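Local structure of 3-oxoacyl-[acyl-carrier-protein] synthase, mitochondrial (Arabidopsis thaliana, 2IX4) at residues A[72-75]-A[79-82]; A[65-70]-A[85-90]. The protein catalyses the condensation steps of mitochondrial fatty acid synthesis, extending acyl chains by two carbons from malonyl-ACP. All coordinates share one frame; numbering follows the deposited sequence.

Contact 1. Residues A[72-75]-A[79-82]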
# COMPACT_ATOMS: atom_id res chain seq x y z
N GLY A 72 -23.68 16.29 -10.56
CA GLY A 72 -23.46 15.86 -9.18
C GLY A 72 -23.53 14.36 -8.97
O GLY A 72 -23.43 13.88 -7.84
N GLU A 73 -23.68 13.60 -10.06
CA GLU A 73 -23.77 12.14 -10.00
C GLU A 73 -22.59 11.45 -10.69
O GLU A 73 -22.02 11.99 -11.64
CB GLU A 73 -25.09 11.65 -10.62
CG GLU A 73 -26.34 12.15 -9.89
CD GLU A 73 -27.63 11.72 -10.56
OE1 GLU A 73 -28.63 11.54 -9.84
OE2 GLU A 73 -27.66 11.57 -11.80
N PHE A 74 -22.23 10.27 -10.19
CA PHE A 74 -21.13 9.48 -10.76
C PHE A 74 -21.65 8.58 -11.87
O PHE A 74 -22.44 7.67 -11.62
CB PHE A 74 -20.46 8.66 -9.65
CG PHE A 74 -19.44 7.67 -10.16
CD1 PHE A 74 -18.16 8.08 -10.49
CD2 PHE A 74 -19.77 6.32 -10.28
CE1 PHE A 74 -17.21 7.17 -10.94
CE2 PHE A 74 -18.84 5.40 -10.74
CZ PHE A 74 -17.55 5.82 -11.07
N ASP A 75 -21.20 8.82 -13.10
CA ASP A 75 -21.64 8.05 -14.26
C ASP A 75 -20.77 6.82 -14.52
O ASP A 75 -19.66 6.93 -15.05
CB ASP A 75 -21.68 8.95 -15.51
CG ASP A 75 -22.38 8.29 -16.69
OD1 ASP A 75 -22.92 7.17 -16.54
OD2 ASP A 75 -22.38 8.89 -17.78
N TRP A 79 -16.87 6.03 -16.34
CA TRP A 79 -15.71 5.75 -15.49
C TRP A 79 -15.47 4.27 -15.21
O TRP A 79 -14.37 3.88 -14.81
CB TRP A 79 -15.82 6.52 -14.17
CG TRP A 79 -16.00 8.00 -14.36
CD1 TRP A 79 -17.12 8.73 -14.07
CD2 TRP A 79 -15.04 8.93 -14.89
NE1 TRP A 79 -16.91 10.05 -14.38
CE2 TRP A 79 -15.65 10.20 -14.89
CE3 TRP A 79 -13.73 8.80 -15.36
CZ2 TRP A 79 -14.98 11.35 -15.34
CZ3 TRP A 79 -13.07 9.94 -15.81
CH2 TRP A 79 -13.70 11.20 -15.80
N LEU A 80 -16.51 3.46 -15.41
CA LEU A 80 -16.41 2.02 -15.21
C LEU A 80 -16.73 1.29 -16.52
O LEU A 80 -17.53 0.35 -16.54
CB LEU A 80 -17.35 1.56 -14.08
CG LEU A 80 -17.20 2.19 -12.69
CD1 LEU A 80 -18.30 1.69 -11.76
CD2 LEU A 80 -15.84 1.90 -12.10
N ASN A 81 -16.08 1.73 -17.59
CA ASN A 81 -16.36 1.23 -18.95
C ASN A 81 -15.34 0.21 -19.46
O ASN A 81 -15.18 0.03 -20.67
CB ASN A 81 -16.48 2.41 -19.93
CG ASN A 81 -15.20 3.23 -20.05
OD1 ASN A 81 -14.33 3.20 -19.18
ND2 ASN A 81 -15.08 3.97 -21.15
N SER A 82 -14.66 -0.46 -18.54
CA SER A 82 -13.65 -1.46 -18.88
C SER A 82 -13.74 -2.66 -17.94
O SER A 82 -14.14 -2.53 -16.79
CB SER A 82 -12.25 -0.83 -18.82
OG SER A 82 -11.24 -1.82 -18.83
O HOH W 1 -19.68 11.26 -13.73

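Contact 2. Residues A[65-70]-A[85-90]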
# COMPACT_ATOMS: atom_id res chain seq x y z
N VAL A 65 -22.04 6.71 -2.87
CA VAL A 65 -21.86 7.63 -3.99
C VAL A 65 -23.12 7.57 -4.87
O VAL A 65 -23.56 6.48 -5.24
CB VAL A 65 -20.62 7.24 -4.83
CG1 VAL A 65 -20.63 7.94 -6.18
CG2 VAL A 65 -19.34 7.54 -4.06
N PRO A 66 -23.71 8.74 -5.18
CA PRO A 66 -24.85 8.76 -6.11
C PRO A 66 -24.43 8.53 -7.56
O PRO A 66 -23.59 9.27 -8.09
CB PRO A 66 -25.43 10.17 -5.92
CG PRO A 66 -24.29 11.00 -5.48
CD PRO A 66 -23.38 10.09 -4.69
N TYR A 67 -25.00 7.51 -8.18
CA TYR A 67 -24.73 7.17 -9.58
C TYR A 67 -25.76 7.83 -10.48
O TYR A 67 -26.89 8.07 -10.07
CB TYR A 67 -24.79 5.66 -9.78
CG TYR A 67 -23.56 4.88 -9.34
CD1 TYR A 67 -22.97 3.94 -10.19
CD2 TYR A 67 -23.01 5.06 -8.07
CE1 TYR A 67 -21.85 3.21 -9.79
CE2 TYR A 67 -21.89 4.34 -7.67
CZ TYR A 67 -21.32 3.42 -8.53
OH TYR A 67 -20.21 2.70 -8.14
N GLY A 68 -25.37 8.12 -11.72
CA GLY A 68 -26.29 8.69 -12.69
C GLY A 68 -25.61 9.58 -13.71
O GLY A 68 -24.43 9.91 -13.57
N SER A 69 -26.36 9.98 -14.73
CA SER A 69 -25.83 10.78 -15.83
C SER A 69 -26.14 12.28 -15.69
O SER A 69 -25.90 13.06 -16.61
CB SER A 69 -26.35 10.25 -17.17
OG SER A 69 -27.75 10.04 -17.11
N ASN A 70 -26.66 12.66 -14.52
CA ASN A 70 -27.02 14.05 -14.23
C ASN A 70 -25.92 14.76 -13.42
O ASN A 70 -25.03 14.09 -12.89
CB ASN A 70 -28.37 14.11 -13.50
CG ASN A 70 -29.49 13.47 -14.30
OD1 ASN A 70 -29.79 13.88 -15.43
ND2 ASN A 70 -30.13 12.47 -13.72
N VAL A 85 -11.58 -2.54 -14.65
CA VAL A 85 -11.85 -1.43 -13.73
C VAL A 85 -12.87 -1.79 -12.65
O VAL A 85 -14.08 -1.87 -12.92
CB VAL A 85 -12.28 -0.13 -14.49
CG1 VAL A 85 -12.56 1.01 -13.52
CG2 VAL A 85 -11.20 0.30 -15.49
N ALA A 86 -12.38 -2.04 -11.44
CA ALA A 86 -13.24 -2.17 -10.27
C ALA A 86 -13.70 -0.78 -9.84
O ALA A 86 -13.12 0.24 -10.26
CB ALA A 86 -12.51 -2.87 -9.14
N ASN A 87 -14.73 -0.72 -8.99
CA ASN A 87 -15.33 0.54 -8.60
C ASN A 87 -14.37 1.54 -7.96
O ASN A 87 -14.42 2.73 -8.27
CB ASN A 87 -16.56 0.31 -7.72
CG ASN A 87 -17.74 -0.25 -8.50
OD1 ASN A 87 -17.56 -1.04 -9.43
ND2 ASN A 87 -18.94 0.16 -8.12
N PHE A 88 -13.47 1.06 -7.10
CA PHE A 88 -12.47 1.93 -6.48
C PHE A 88 -11.55 2.60 -7.51
O PHE A 88 -11.15 3.75 -7.33
CB PHE A 88 -11.68 1.20 -5.37
CG PHE A 88 -10.61 0.27 -5.88
CD1 PHE A 88 -9.28 0.67 -5.89
CD2 PHE A 88 -10.92 -1.02 -6.31
CE1 PHE A 88 -8.27 -0.19 -6.34
CE2 PHE A 88 -9.92 -1.89 -6.76
CZ PHE A 88 -8.60 -1.47 -6.77
N ILE A 89 -11.26 1.89 -8.59
CA ILE A 89 -10.45 2.44 -9.68
C ILE A 89 -11.20 3.56 -10.43
O ILE A 89 -10.62 4.61 -10.72
CB ILE A 89 -9.95 1.34 -10.66
CG1 ILE A 89 -9.06 0.34 -9.93
CG2 ILE A 89 -9.21 1.96 -11.85
CD1 ILE A 89 -8.82 -0.97 -10.68
N GLY A 90 -12.48 3.33 -10.71
CA GLY A 90 -13.32 4.31 -11.40
C GLY A 90 -13.52 5.60 -10.61
O GLY A 90 -13.54 6.69 -11.19

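Contact 1. Residues A[72-75]-A[79-82]
The rings of F74 and W79 lie nearly parallel but slid past each other. Their planes differ by 19°, and the F74 and W79 five-membered ring centroids are 5.2 Å apart. Overlap is therefore slight. The closest touch is F74 CE1 with W79 CD1, at 3.5 Å. F74 also meets the W79 stem: its CE1 and CZ are each 3.6 Å from W79 CB. The L80 side chain crosses F74 at about a right angle. Its CD1 sits at the edge of the F74 ring, near the ring plane and 3.9 Å from F74 CE2. F74 gets there because its CG is anti to the backbone N (chi1 172°), which brings the ring end close to W79 and L80.

The segments lie at the two ends of the short helix 76-79, which D75 N-caps and W79 ends. This helix belongs to the region that leads to helix 87-102 in the N-terminal half of this thiolase-fold enzyme. D75 OD1 is bonded to A77 N. W79 N bonds to D75 O at 3.2 Å, an i to i+4 bond.

The indole nitrogen is served by a water in the plane of the W79 ring, 3.1 Å from NE1. This water also accepts from D75 N, at 2.9 Å, and donates to E73 O. It thus links the indole NH to the backbone of E73 and D75, which would limit the indole's rotation. Beyond the segments, Y91 and Y67 pack edge-to-face with the buried F74, while W79 leans on V93, C94 and D97 of helix 87-102.

Contact 2. Residues A[65-70]-A[85-90]
Y67 OH has two polar neighbours. N87 ND2 is 2.8 Å from Y67 OH across the contact, and the hydroxyl is hydrogen-bonded to Y91 OH, one turn further along the same helix as N87. The amide nitrogen is the branch of N87 that faces the phenol. It approaches at the oxygen-bearing edge of the Y67 ring, near the ring plane. The next approach is longer: N87 ND2 is 4.1 Å from Y67 CZ. The ring and amide planes are 35° apart, and the groups meet at the hydroxyl, not over a ring face.

Both residues direct their side chains at the other segment. In N87, CG is anti to the carbonyl carbon (chi1 -71°), which carries the amide toward Y67. Y67 belongs to the loop after strand 61-63. V65 O of the same loop lies in the plane of the Y67 ring at its edge, 3.2 Å from Y67 CD2.

N87 is the first residue of helix 87-102, and A86 is the N-cap of that helix. The first turn is closed by G90 N bonding to A86 O at 3.2 Å. On its inner side this helix start is well buried: I89 touches M157 and H161 of helix 157-166, and F88 O accepts a bond from T206 OG1. The N87 side chain also touches L80 and S208.

The contact joins the loop after strand 61-63 to the N-terminal end of helix 87-102, in the N-terminal half of the thiolase-like fold. Only 60 Å² is buried between the segments, at the protein surface. Their meeting is polar and local. With its hydroxyl bonded to Y91 and the N87 amide close by, the phenol is tied to helix 87-102 through its polar end.

Contact 1 is nested along the chain inside the loop that contact 2 closes, and their centres are about 4 Å apart. F74 joins them through its backbone: F74 N is 2.7 Å from P66 O, and F74 O is 3.0 Å from G68 N, both probable hydrogen bonds. D75 CB also packs on G68 O. Y91 serves both contacts, with its ring against F74 and its hydroxyl on Y67. L80 of contact 1 touches V85 and N87 of contact 2. Both contacts lie away from the hexanoic acid pocket and the predicted catalytic residues. T206, the partner of F88, is next in sequence to E207 of that pocket.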